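Local coordinates for SusD-like protein BACOVA_02651 (Bacteroides ovatus, PDB 5E75), which binds polysaccharide at the cell surface and probably captures xyloglucan before its transport into the periplasm for degradation, at residues L224-N229 with N241-L246; T297-A302 with E392-N397; R359-Y364 with R412-M417; Y385-V390 with D405-E410. All blocks are in the same frame, centred on the assembly; numbering follows the deposited sequence.

Interaction 1: residues L224-N229 with N241-L246; sequences LDLMTN and NQESLL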
loop_
_atom_site.group_PDB
_atom_site.type_symbol
_atom_site.label_atom_id
_atom_site.label_comp_id
_atom_site.label_asym_id
_atom_site.label_seq_id
_atom_site.Cartn_x
_atom_site.Cartn_y
_atom_site.Cartn_z
ATOM N N LEU A 224 21.320 -3.801 -1.163
ATOM C CA LEU A 224 20.326 -3.220 -2.052
ATOM C C LEU A 224 20.358 -1.713 -1.921
ATOM O O LEU A 224 20.710 -1.179 -0.869
ATOM C CB LEU A 224 18.939 -3.746 -1.675
ATOM C CG LEU A 224 18.771 -5.262 -1.697
ATOM C CD1 LEU A 224 17.414 -5.655 -1.126
ATOM C CD2 LEU A 224 18.942 -5.777 -3.100
ATOM N N ASP A 225 19.980 -1.030 -2.993
ATOM C CA ASP A 225 19.900 0.426 -2.944
ATOM C C ASP A 225 18.605 0.904 -3.566
ATOM O O ASP A 225 17.926 0.178 -4.286
ATOM C CB ASP A 225 21.096 1.049 -3.672
ATOM C CG ASP A 225 21.430 2.471 -3.183
ATOM O OD1 ASP A 225 20.772 3.015 -2.251
ATOM O OD2 ASP A 225 22.396 3.040 -3.735
ATOM N N LEU A 226 18.268 2.148 -3.277
ATOM C CA LEU A 226 17.158 2.809 -3.960
ATOM C C LEU A 226 17.454 2.992 -5.447
ATOM O O LEU A 226 18.594 3.277 -5.824
ATOM C CB LEU A 226 16.903 4.191 -3.361
ATOM C CG LEU A 226 16.672 4.252 -1.852
ATOM C CD1 LEU A 226 16.421 5.666 -1.466
ATOM C CD2 LEU A 226 15.501 3.388 -1.427
ATOM N N MET A 227 16.447 2.821 -6.301
ATOM C CA MET A 227 16.607 3.199 -7.702
ATOM C C MET A 227 16.998 4.685 -7.787
ATOM O O MET A 227 16.499 5.520 -7.032
ATOM C CB MET A 227 15.341 2.955 -8.518
ATOM C CG MET A 227 14.953 1.483 -8.668
ATOM S SD MET A 227 13.847 1.219 -10.082
ATOM C CE MET A 227 15.027 1.156 -11.435
ATOM N N THR A 228 17.890 5.012 -8.720
ATOM C CA THR A 228 18.372 6.381 -8.876
ATOM C C THR A 228 17.243 7.366 -9.170
ATOM O O THR A 228 17.213 8.483 -8.632
ATOM C CB THR A 228 19.427 6.443 -9.995
ATOM O OG1 THR A 228 20.533 5.598 -9.641
ATOM C CG2 THR A 228 19.915 7.862 -10.202
ATOM N N ASN A 229 16.315 6.957 -10.028
ATOM C CA ASN A 229 15.212 7.821 -10.433
ATOM C C ASN A 229 13.893 7.270 -9.933
ATOM O O ASN A 229 13.507 6.166 -10.299
ATOM C CB ASN A 229 15.156 7.912 -11.948
ATOM C CG ASN A 229 16.447 8.395 -12.548
ATOM O OD1 ASN A 229 16.953 9.453 -12.179
ATOM N ND2 ASN A 229 16.994 7.615 -13.476
ATOM N N ASN A 241 12.772 -4.584 -9.750
ATOM C CA ASN A 241 14.013 -3.860 -9.546
ATOM C C ASN A 241 14.556 -4.103 -8.133
ATOM O O ASN A 241 13.870 -4.673 -7.274
ATOM C CB ASN A 241 13.775 -2.366 -9.781
ATOM C CG ASN A 241 12.805 -1.769 -8.774
ATOM O OD1 ASN A 241 13.177 -1.496 -7.635
ATOM N ND2 ASN A 241 11.551 -1.601 -9.182
ATOM N N GLN A 242 15.779 -3.659 -7.871
ATOM C CA GLN A 242 16.421 -3.986 -6.601
ATOM C C GLN A 242 15.730 -3.386 -5.376
ATOM O O GLN A 242 15.898 -3.903 -4.264
ATOM C CB GLN A 242 17.892 -3.571 -6.610
ATOM C CG GLN A 242 18.125 -2.082 -6.695
ATOM C CD GLN A 242 19.579 -1.718 -6.499
ATOM O OE1 GLN A 242 20.231 -2.205 -5.570
ATOM N NE2 GLN A 242 20.094 -0.859 -7.368
ATOM N N GLU A 243 14.972 -2.306 -5.575
ATOM C CA GLU A 243 14.225 -1.660 -4.487
ATOM C C GLU A 243 12.915 -2.404 -4.166
ATOM O O GLU A 243 12.304 -2.197 -3.103
ATOM C CB GLU A 243 13.961 -0.178 -4.824
ATOM C CG GLU A 243 13.138 0.566 -3.794
ATOM C CD GLU A 243 13.157 2.074 -3.964
ATOM O OE1 GLU A 243 13.914 2.585 -4.806
ATOM O OE2 GLU A 243 12.382 2.728 -3.244
ATOM N N SER A 244 12.484 -3.269 -5.077
ATOM C CA SER A 244 11.248 -4.021 -4.902
ATOM C C SER A 244 11.512 -5.235 -4.009
ATOM O O SER A 244 12.001 -6.283 -4.482
ATOM C CB SER A 244 10.731 -4.478 -6.268
ATOM O OG SER A 244 9.434 -5.044 -6.179
ATOM N N LEU A 245 11.202 -5.124 -2.722
ATOM C CA LEU A 245 11.424 -6.229 -1.791
ATOM C C LEU A 245 10.311 -7.270 -1.890
ATOM O O LEU A 245 10.568 -8.472 -1.798
ATOM C CB LEU A 245 11.560 -5.704 -0.358
ATOM C CG LEU A 245 12.846 -4.913 -0.078
ATOM C CD1 LEU A 245 12.817 -4.242 1.267
ATOM C CD2 LEU A 245 14.033 -5.846 -0.144
ATOM N N LEU A 246 9.078 -6.823 -2.104
ATOM C CA LEU A 246 7.948 -7.730 -2.229
ATOM C C LEU A 246 6.876 -7.041 -3.061
ATOM O O LEU A 246 6.542 -5.873 -2.823
ATOM C CB LEU A 246 7.398 -8.095 -0.847
ATOM C CG LEU A 246 6.409 -9.254 -0.789
ATOM C CD1 LEU A 246 7.062 -10.552 -1.274
ATOM C CD2 LEU A 246 5.847 -9.434 0.606
#
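Gln-242, Met-227 and Glu-243 have the most surface buried where 224-229 runs past the turn at the start of 241-246. Gln-242 lies across the backbone of Asp-225. Its CG sits between its own backbone N and carbonyl carbon (chi1 66°), and from there the extended chain carries OE1 to Asp-225 N at 2.8 Å. This N-H comes from above the amide plane of Gln-242, not along a lone pair. Glu-243 is also extended, and its OE1 accepts Met-227 N at 3.0 Å. Its carboxylate also rests against Leu-226, with OE2 3.7 Å from Leu-226 CD2. This buried carboxylate is held by two arginines as well: OE1 bridges to Arg-393 and OE2 to Arg-359. The charge is therefore probably well balanced. Met-227 bends at its thioether and lays SD on the side chain of Asn-241, 3.4 Å from Asn-241 CG. The ND2 of that asparagine is held by Asn-238 and Tyr-356. At the other end, Leu-224 CD1 meets Leu-245 CD2 at 3.5 Å, an apolar touch. Asn-241 to Ser-244 form a type I beta turn, with Ser-244 N bonded to Asn-241 O. The arrangement is a loop after helix 205-221 held by side chains of a beta turn, which leads into strand 244-248 of a two-stranded antiparallel sheet.

Interaction 2: residues T297-A302 with E392-N397; sequences TLRRNA and ERAKIN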
loop_
_atom_site.group_PDB
_atom_site.type_symbol
_atom_site.label_atom_id
_atom_site.label_comp_id
_atom_site.label_asym_id
_atom_site.label_seq_id
_atom_site.Cartn_x
_atom_site.Cartn_y
_atom_site.Cartn_z
ATOM N N THR A 297 9.177 17.971 -7.386
ATOM C CA THR A 297 8.428 17.783 -8.622
ATOM C C THR A 297 8.565 16.383 -9.203
ATOM O O THR A 297 7.687 15.942 -9.944
ATOM C CB THR A 297 8.824 18.827 -9.675
ATOM O OG1 THR A 297 10.219 18.726 -9.944
ATOM C CG2 THR A 297 8.503 20.220 -9.170
ATOM N N LEU A 298 9.644 15.676 -8.881
ATOM C CA LEU A 298 9.847 14.345 -9.458
ATOM C C LEU A 298 8.831 13.361 -8.869
ATOM O O LEU A 298 8.182 12.613 -9.603
ATOM C CB LEU A 298 11.287 13.849 -9.258
ATOM C CG LEU A 298 12.367 14.770 -9.844
ATOM C CD1 LEU A 298 13.730 14.183 -9.566
ATOM C CD2 LEU A 298 12.187 14.991 -11.343
ATOM N N ARG A 299 8.685 13.368 -7.553
ATOM C CA ARG A 299 7.710 12.492 -6.935
ATOM C C ARG A 299 6.285 12.955 -7.255
ATOM O O ARG A 299 5.407 12.133 -7.523
ATOM C CB ARG A 299 7.928 12.366 -5.426
ATOM C CG ARG A 299 9.207 11.598 -5.058
ATOM C CD ARG A 299 9.261 11.243 -3.576
ATOM N NE ARG A 299 9.444 12.438 -2.771
ATOM C CZ ARG A 299 9.871 12.457 -1.511
ATOM N NH1 ARG A 299 10.145 11.331 -0.876
ATOM N NH2 ARG A 299 10.033 13.629 -0.891
ATOM N N ARG A 300 6.049 14.262 -7.283
ATOM C CA ARG A 300 4.713 14.739 -7.620
ATOM C C ARG A 300 4.343 14.298 -9.038
ATOM O O ARG A 300 3.283 13.724 -9.247
ATOM C CB ARG A 300 4.617 16.267 -7.499
ATOM C CG ARG A 300 3.172 16.764 -7.622
ATOM C CD ARG A 300 3.070 18.235 -7.985
ATOM N NE ARG A 300 3.604 18.436 -9.323
ATOM C CZ ARG A 300 4.216 19.533 -9.751
ATOM N NH1 ARG A 300 4.345 20.605 -8.974
ATOM N NH2 ARG A 300 4.684 19.559 -10.989
ATOM N N ASN A 301 5.217 14.542 -10.007
ATOM C CA ASN A 301 4.869 14.218 -11.397
ATOM C C ASN A 301 4.677 12.723 -11.618
ATOM O O ASN A 301 3.833 12.308 -12.443
ATOM C CB ASN A 301 5.949 14.715 -12.380
ATOM C CG ASN A 301 5.921 16.199 -12.598
ATOM O OD1 ASN A 301 4.953 16.878 -12.270
ATOM N ND2 ASN A 301 7.008 16.722 -13.171
ATOM N N ALA A 302 5.465 11.899 -10.921
ATOM C CA ALA A 302 5.327 10.459 -11.080
ATOM C C ALA A 302 4.072 9.919 -10.414
ATOM O O ALA A 302 3.712 8.764 -10.608
ATOM C CB ALA A 302 6.559 9.734 -10.538
ATOM N N GLU A 392 17.244 12.617 -0.722
ATOM C CA GLU A 392 18.280 12.757 -1.740
ATOM C C GLU A 392 17.843 12.128 -3.065
ATOM O O GLU A 392 18.059 12.693 -4.140
ATOM C CB GLU A 392 19.573 12.106 -1.247
ATOM C CG GLU A 392 20.768 12.237 -2.152
ATOM C CD GLU A 392 22.009 11.746 -1.456
ATOM O OE1 GLU A 392 21.978 10.618 -0.922
ATOM O OE2 GLU A 392 23.002 12.511 -1.389
ATOM N N ARG A 393 17.220 10.950 -3.005
ATOM C CA ARG A 393 16.775 10.299 -4.225
ATOM C C ARG A 393 15.704 11.125 -4.945
ATOM O O ARG A 393 15.667 11.156 -6.181
ATOM C CB ARG A 393 16.276 8.878 -3.918
ATOM C CG ARG A 393 16.023 8.020 -5.153
ATOM C CD ARG A 393 14.565 8.082 -5.670
ATOM N NE ARG A 393 13.636 7.469 -4.727
ATOM C CZ ARG A 393 13.451 6.156 -4.616
ATOM N NH1 ARG A 393 14.094 5.313 -5.413
ATOM N NH2 ARG A 393 12.622 5.672 -3.698
ATOM N N ALA A 394 14.871 11.813 -4.164
ATOM C CA ALA A 394 13.860 12.724 -4.708
ATOM C C ALA A 394 14.460 14.046 -5.200
ATOM O O ALA A 394 13.744 14.871 -5.758
ATOM C CB ALA A 394 12.791 13.006 -3.662
ATOM N N LYS A 395 15.763 14.223 -4.980
ATOM C CA LYS A 395 16.511 15.423 -5.384
ATOM C C LYS A 395 16.033 16.683 -4.650
ATOM O O LYS A 395 16.029 17.782 -5.208
ATOM C CB LYS A 395 16.509 15.604 -6.905
ATOM C CG LYS A 395 16.793 14.338 -7.731
ATOM C CD LYS A 395 18.161 13.730 -7.495
ATOM C CE LYS A 395 18.434 12.509 -8.412
ATOM N NZ LYS A 395 18.081 11.143 -7.836
ATOM N N ILE A 396 15.646 16.527 -3.389
ATOM C CA ILE A 396 15.328 17.652 -2.530
ATOM C C ILE A 396 16.255 17.695 -1.309
ATOM O O ILE A 396 17.025 16.761 -1.046
ATOM C CB ILE A 396 13.829 17.672 -2.120
ATOM C CG1 ILE A 396 13.459 16.477 -1.226
ATOM C CG2 ILE A 396 12.956 17.725 -3.382
ATOM C CD1 ILE A 396 12.027 16.531 -0.746
ATOM N N ASN A 397 16.197 18.794 -0.577
ATOM C CA ASN A 397 17.139 19.020 0.504
ATOM C C ASN A 397 17.034 17.998 1.621
ATOM O O ASN A 397 15.946 17.541 1.972
ATOM C CB ASN A 397 16.954 20.426 1.087
ATOM C CG ASN A 397 15.611 20.598 1.781
ATOM O OD1 ASN A 397 14.598 20.861 1.138
ATOM N ND2 ASN A 397 15.600 20.457 3.101
HETATM O O HOH W 1 10.933 14.938 -6.297
#
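The guanidinium of Arg-299 has the methyl of Ala-394 over one face, 3.5 Å above the plane and displaced toward the rim. Ala-394 CB is nearest to Arg-299 NE, also at 3.5 Å. Ile-396 comes in obliquely, with CD1 3.5 Å from Arg-299 NH2, and the two side chains cross at about a right angle. The bend at chi3 (-69°) turns the arginine end over the alanine. The guanidinium forms salt bridges through NH2 to Glu-410 and Asp-296 and through NH1 to Glu-414. Beside it, Leu-298 CD1 packs on the aliphatic part of Lys-395, 3.6 Å from CG. The lysine then curls back, and NZ donates to Arg-393 O at 2.9 Å. A water lies between the two backbones. It accepts from Arg-299 N at 3.0 Å. It is 2.9 Å from Ala-394 O and can donate to it, among other acceptors in reach. Lys-395 has positive phi (65°) and is the first residue to leave the helical conformation, with two bonds back into the last turn. The contact thus sets a Schellman motif at the C-terminal end of helix 382-393 against the first turn of helix 297-303.

Interaction 3: residues R359-Y364 with R412-M417; sequences RLADVY and RVEFGM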
loop_
_atom_site.group_PDB
_atom_site.type_symbol
_atom_site.label_atom_id
_atom_site.label_comp_id
_atom_site.label_asym_id
_atom_site.label_seq_id
_atom_site.Cartn_x
_atom_site.Cartn_y
_atom_site.Cartn_z
ATOM N N ARG A 359 8.671 -1.626 -0.595
ATOM C CA ARG A 359 9.865 -1.066 -1.215
ATOM C C ARG A 359 10.952 -0.778 -0.175
ATOM O O ARG A 359 10.665 -0.486 0.984
ATOM C CB ARG A 359 9.529 0.247 -1.948
ATOM C CG ARG A 359 8.768 0.049 -3.217
ATOM C CD ARG A 359 8.831 1.252 -4.125
ATOM N NE ARG A 359 7.992 2.391 -3.763
ATOM C CZ ARG A 359 8.442 3.560 -3.317
ATOM N NH1 ARG A 359 9.719 3.732 -2.989
ATOM N NH2 ARG A 359 7.594 4.564 -3.157
ATOM N N LEU A 360 12.205 -0.782 -0.616
ATOM C CA LEU A 360 13.320 -0.463 0.278
ATOM C C LEU A 360 13.166 0.915 0.927
ATOM O O LEU A 360 13.524 1.082 2.103
ATOM C CB LEU A 360 14.644 -0.589 -0.480
ATOM C CG LEU A 360 15.921 -0.423 0.337
ATOM C CD1 LEU A 360 16.102 -1.539 1.349
ATOM C CD2 LEU A 360 17.101 -0.339 -0.602
ATOM N N ALA A 361 12.606 1.893 0.213
ATOM C CA ALA A 361 12.446 3.218 0.812
ATOM C C ALA A 361 11.560 3.171 2.055
ATOM O O ALA A 361 11.725 3.984 2.955
ATOM C CB ALA A 361 11.879 4.184 -0.176
ATOM N N ASP A 362 10.597 2.258 2.083
ATOM C CA ASP A 362 9.743 2.068 3.263
ATOM C C ASP A 362 10.598 1.645 4.461
ATOM O O ASP A 362 10.416 2.127 5.583
ATOM C CB ASP A 362 8.692 1.009 2.919
ATOM C CG ASP A 362 7.487 1.020 3.814
ATOM O OD1 ASP A 362 7.571 1.441 4.972
ATOM O OD2 ASP A 362 6.423 0.587 3.326
ATOM N N VAL A 363 11.525 0.722 4.227
ATOM C CA VAL A 363 12.389 0.261 5.301
ATOM C C VAL A 363 13.275 1.416 5.783
ATOM O O VAL A 363 13.503 1.548 6.988
ATOM C CB VAL A 363 13.218 -0.990 4.906
ATOM C CG1 VAL A 363 13.949 -1.539 6.098
ATOM C CG2 VAL A 363 12.324 -2.065 4.318
ATOM N N TYR A 364 13.750 2.249 4.857
ATOM C CA TYR A 364 14.542 3.427 5.245
ATOM C C TYR A 364 13.745 4.330 6.174
ATOM O O TYR A 364 14.238 4.770 7.218
ATOM C CB TYR A 364 14.982 4.236 4.010
ATOM C CG TYR A 364 16.138 3.657 3.193
ATOM C CD1 TYR A 364 16.539 2.337 3.330
ATOM C CD2 TYR A 364 16.836 4.451 2.283
ATOM C CE1 TYR A 364 17.602 1.832 2.585
ATOM C CE2 TYR A 364 17.879 3.946 1.547
ATOM C CZ TYR A 364 18.262 2.641 1.694
ATOM O OH TYR A 364 19.338 2.210 0.947
ATOM N N ARG A 412 3.801 10.095 3.124
ATOM C CA ARG A 412 2.701 10.377 2.208
ATOM C C ARG A 412 3.205 10.625 0.795
ATOM O O ARG A 412 2.645 10.075 -0.167
ATOM C CB ARG A 412 1.848 11.555 2.697
ATOM C CG ARG A 412 1.002 11.235 3.917
ATOM C CD ARG A 412 0.035 12.346 4.294
ATOM N NE ARG A 412 -0.995 12.504 3.267
ATOM C CZ ARG A 412 -1.836 13.534 3.173
ATOM N NH1 ARG A 412 -1.805 14.545 4.043
ATOM N NH2 ARG A 412 -2.707 13.569 2.171
ATOM N N VAL A 413 4.246 11.456 0.648
ATOM C CA VAL A 413 4.747 11.789 -0.671
ATOM C C VAL A 413 5.576 10.663 -1.298
ATOM O O VAL A 413 5.573 10.510 -2.512
ATOM C CB VAL A 413 5.538 13.143 -0.728
ATOM C CG1 VAL A 413 4.667 14.327 -0.337
ATOM C CG2 VAL A 413 6.748 13.133 0.131
ATOM N N GLU A 414 6.262 9.870 -0.497
ATOM C CA GLU A 414 7.000 8.743 -1.049
ATOM C C GLU A 414 6.046 7.677 -1.575
ATOM O O GLU A 414 6.331 7.057 -2.610
ATOM C CB GLU A 414 7.945 8.165 0.002
ATOM C CG GLU A 414 8.832 7.031 -0.503
ATOM C CD GLU A 414 9.803 7.421 -1.587
ATOM O OE1 GLU A 414 10.138 8.626 -1.724
ATOM O OE2 GLU A 414 10.269 6.504 -2.305
ATOM N N PHE A 415 4.910 7.489 -0.904
ATOM C CA PHE A 415 4.045 6.324 -1.179
ATOM C C PHE A 415 2.662 6.669 -1.726
ATOM O O PHE A 415 1.774 5.821 -1.755
ATOM C CB PHE A 415 3.943 5.394 0.044
ATOM C CG PHE A 415 5.263 4.871 0.469
ATOM C CD1 PHE A 415 5.937 3.977 -0.340
ATOM C CD2 PHE A 415 5.856 5.296 1.630
ATOM C CE1 PHE A 415 7.197 3.540 0.014
ATOM C CE2 PHE A 415 7.094 4.844 1.999
ATOM C CZ PHE A 415 7.760 3.973 1.190
ATOM N N GLY A 416 2.473 7.899 -2.188
ATOM C CA GLY A 416 1.197 8.284 -2.765
ATOM C C GLY A 416 0.773 7.363 -3.895
ATOM O O GLY A 416 1.584 6.999 -4.749
ATOM N N MET A 417 -0.503 6.970 -3.884
ATOM C CA MET A 417 -1.074 6.093 -4.920
ATOM C C MET A 417 -0.398 4.724 -4.982
ATOM O O MET A 417 -0.448 4.047 -5.997
ATOM C CB MET A 417 -1.100 6.785 -6.295
ATOM C CG MET A 417 -1.972 8.043 -6.347
ATOM S SD MET A 417 -3.625 7.840 -5.653
ATOM C CE MET A 417 -4.184 6.348 -6.504
#
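Arg-359 bends at chi3 (-76°) and Glu-414 at chi2 (64°), and these two bends bring guanidinium and carboxylate together. Arg-359 NH1 donates to Glu-414 OE2 at 2.9 Å in a nearly straight bond of a salt bridge. The oxygen lies close to the guanidinium plane and uses its anti lone pair. Arg-359 NH2 adds a weak bond to Glu-414 O at 2.8 Å, at the edge of the guanidinium. Phe-415 covers one face of that group, with CE1 3.4 Å above its plane and offset toward the rim. The ring is tilted, not stacked flat, as the two planes stand 40° apart. The ring edge at CZ, next to CE1, meets the first turn of helix 360-372, with Phe-415 CZ 3.4 Å from Asp-362 N, which lies near the ring plane. Ala-361 CB lies 3.5 Å from Glu-414 OE2. The three charged residues, Arg-359, Asp-362 and Glu-414, are buried, and each has further partners. Arg-359 is also bridged to Glu-418 and Glu-243, Glu-414 to Arg-299 and Arg-393, and Asp-362 to Arg-411 and Lys-189. The arrangement is a buried salt-bridge network, in which Arg-359, at the N-cap position of helix 360-372, grips the C-terminal end of helix 404-415.

Interaction 4: residues Y385-V390 with D405-E410; sequences YFFNRV and DDIIRE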
loop_
_atom_site.group_PDB
_atom_site.type_symbol
_atom_site.label_atom_id
_atom_site.label_comp_id
_atom_site.label_asym_id
_atom_site.label_seq_id
_atom_site.Cartn_x
_atom_site.Cartn_y
_atom_site.Cartn_z
ATOM N N TYR A 385 20.188 9.277 8.508
ATOM C CA TYR A 385 20.866 9.092 7.233
ATOM C C TYR A 385 19.933 8.441 6.227
ATOM O O TYR A 385 19.831 8.894 5.091
ATOM C CB TYR A 385 22.140 8.255 7.387
ATOM C CG TYR A 385 22.737 7.769 6.084
ATOM C CD1 TYR A 385 23.298 8.654 5.177
ATOM C CD2 TYR A 385 22.711 6.421 5.758
ATOM C CE1 TYR A 385 23.843 8.208 3.992
ATOM C CE2 TYR A 385 23.251 5.962 4.588
ATOM C CZ TYR A 385 23.818 6.865 3.699
ATOM O OH TYR A 385 24.350 6.407 2.523
ATOM N N PHE A 386 19.238 7.385 6.633
ATOM C CA PHE A 386 18.400 6.664 5.683
ATOM C C PHE A 386 17.145 7.447 5.332
ATOM O O PHE A 386 16.689 7.376 4.192
ATOM C CB PHE A 386 18.131 5.230 6.164
ATOM C CG PHE A 386 19.326 4.311 5.973
ATOM C CD1 PHE A 386 19.702 3.921 4.710
ATOM C CD2 PHE A 386 20.102 3.902 7.052
ATOM C CE1 PHE A 386 20.804 3.125 4.501
ATOM C CE2 PHE A 386 21.218 3.122 6.855
ATOM C CZ PHE A 386 21.574 2.727 5.578
ATOM N N PHE A 387 16.617 8.239 6.265
ATOM C CA PHE A 387 15.564 9.189 5.932
ATOM C C PHE A 387 16.068 10.124 4.830
ATOM O O PHE A 387 15.385 10.376 3.819
ATOM C CB PHE A 387 15.153 9.999 7.174
ATOM C CG PHE A 387 14.159 11.090 6.902
ATOM C CD1 PHE A 387 14.574 12.336 6.440
ATOM C CD2 PHE A 387 12.808 10.888 7.121
ATOM C CE1 PHE A 387 13.663 13.339 6.188
ATOM C CE2 PHE A 387 11.884 11.908 6.873
ATOM C CZ PHE A 387 12.321 13.123 6.392
ATOM N N ASN A 388 17.285 10.624 5.014
ATOM C CA ASN A 388 17.833 11.581 4.071
ATOM C C ASN A 388 18.223 10.982 2.729
ATOM O O ASN A 388 18.295 11.714 1.731
ATOM C CB ASN A 388 18.972 12.390 4.719
ATOM C CG ASN A 388 18.443 13.525 5.568
ATOM O OD1 ASN A 388 17.413 14.121 5.256
ATOM N ND2 ASN A 388 19.144 13.836 6.639
ATOM N N ARG A 389 18.420 9.662 2.662
ATOM C CA ARG A 389 18.615 9.000 1.382
ATOM C C ARG A 389 17.333 9.083 0.549
ATOM O O ARG A 389 17.392 9.225 -0.672
ATOM C CB ARG A 389 19.022 7.533 1.563
ATOM C CG ARG A 389 20.489 7.313 1.962
ATOM C CD ARG A 389 21.443 7.587 0.796
ATOM N NE ARG A 389 21.162 6.664 -0.292
ATOM C CZ ARG A 389 20.726 6.991 -1.509
ATOM N NH1 ARG A 389 20.583 8.257 -1.883
ATOM N NH2 ARG A 389 20.464 6.027 -2.385
ATOM N N VAL A 390 16.178 8.989 1.213
ATOM C CA VAL A 390 14.902 9.107 0.506
ATOM C C VAL A 390 14.744 10.537 -0.052
ATOM O O VAL A 390 14.325 10.739 -1.204
ATOM C CB VAL A 390 13.724 8.699 1.411
ATOM C CG1 VAL A 390 12.396 8.881 0.682
ATOM C CG2 VAL A 390 13.872 7.244 1.862
ATOM N N ASP A 405 6.122 14.634 12.535
ATOM C CA ASP A 405 5.430 15.342 11.467
ATOM C C ASP A 405 6.198 15.292 10.147
ATOM O O ASP A 405 5.592 15.187 9.075
ATOM C CB ASP A 405 5.164 16.797 11.866
ATOM C CG ASP A 405 4.100 16.926 12.931
ATOM O OD1 ASP A 405 3.237 16.030 13.057
ATOM O OD2 ASP A 405 4.129 17.953 13.648
ATOM N N ASP A 406 7.519 15.340 10.208
ATOM C CA ASP A 406 8.335 15.226 9.005
ATOM C C ASP A 406 8.199 13.831 8.409
ATOM O O ASP A 406 8.156 13.677 7.192
ATOM C CB ASP A 406 9.814 15.491 9.302
ATOM C CG ASP A 406 10.090 16.916 9.696
ATOM O OD1 ASP A 406 9.659 17.836 8.971
ATOM O OD2 ASP A 406 10.749 17.108 10.738
ATOM N N ILE A 407 8.123 12.820 9.267
ATOM C CA ILE A 407 7.996 11.441 8.806
ATOM C C ILE A 407 6.637 11.194 8.164
ATOM O O ILE A 407 6.555 10.541 7.113
ATOM C CB ILE A 407 8.263 10.449 9.947
ATOM C CG1 ILE A 407 9.730 10.592 10.356
ATOM C CG2 ILE A 407 7.945 9.021 9.521
ATOM C CD1 ILE A 407 10.155 9.803 11.563
ATOM N N ILE A 408 5.580 11.732 8.754
ATOM C CA ILE A 408 4.243 11.583 8.191
ATOM C C ILE A 408 4.213 12.174 6.779
ATOM O O ILE A 408 3.709 11.554 5.843
ATOM C CB ILE A 408 3.152 12.222 9.084
ATOM C CG1 ILE A 408 3.035 11.436 10.394
ATOM C CG2 ILE A 408 1.807 12.282 8.348
ATOM C CD1 ILE A 408 2.214 12.159 11.482
ATOM N N ARG A 409 4.753 13.381 6.609
ATOM C CA ARG A 409 4.718 14.035 5.315
ATOM C C ARG A 409 5.553 13.266 4.316
ATOM O O ARG A 409 5.138 13.074 3.184
ATOM C CB ARG A 409 5.228 15.479 5.431
ATOM C CG ARG A 409 5.059 16.313 4.168
ATOM C CD ARG A 409 5.510 17.742 4.397
ATOM N NE ARG A 409 5.122 18.574 3.273
ATOM C CZ ARG A 409 5.205 19.897 3.226
ATOM N NH1 ARG A 409 5.682 20.577 4.249
ATOM N NH2 ARG A 409 4.790 20.531 2.145
ATOM N N GLU A 410 6.728 12.824 4.743
ATOM C CA GLU A 410 7.654 12.140 3.862
ATOM C C GLU A 410 7.059 10.828 3.370
ATOM O O GLU A 410 7.177 10.491 2.187
ATOM C CB GLU A 410 9.013 11.893 4.537
ATOM C CG GLU A 410 10.145 11.659 3.529
ATOM C CD GLU A 410 10.418 12.869 2.655
ATOM O OE1 GLU A 410 10.143 14.014 3.105
ATOM O OE2 GLU A 410 10.913 12.678 1.527
#
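This is a buried helix-to-helix contact, made mostly by a phenylalanine ring and a glutamate side chain, between helices 382-393 and 404-415. Phe-387 CE2 is 3.7 Å from Glu-410 CB, and CZ is 3.9 Å from Glu-410 CG. The ring therefore lies against the aliphatic part of the glutamate. Phe-387 CG is anti to its backbone N (chi1 175°), which sends the ring out across the gap to the second helix. The same ring corner has Asp-406 O at its edge, and CE2 touches Ile-407 CG1 at 4.3 Å. The two helices follow each other in the chain and run in the same general direction, 36° apart in these segments. Their segment axes come no closer than 11.9 Å, a wide spacing that the large ring spans. They belong to the helical part of this SusD-family protein, where Phe-387 also packs on Leu-365 and Ala-368 of helix 360-372. One turn on from Phe-387, Val-390 CG1 lies 4.2 Å from Glu-410 OE2; the valine and the glutamate lie alongside and point opposite ways. The glutamate bends at chi2 (64°), and its carboxylate is held by salt bridges from Arg-299 to OE2 and from Arg-391 to OE1.

Overall arrangement
From the N terminus, interaction 1 comes first and closes a short loop between helix 205-221 and strand 244-248. It is complete before the others open. Interaction 2 opens next at helix 297-303 and closes at the end of helix 382-393. Interaction 3 opens inside that span, at the start of helix 360-372, and closes later on helix 404-415, so the two cross. Interaction 4 also crosses interaction 2, and lies wholly within the span of interaction 3. Shared buried charges connect the sites. Together the contacts tie the loop between 205-221 and 244-248, and helix 297-303, to the consecutive helices 360-372, 382-393 and 404-415.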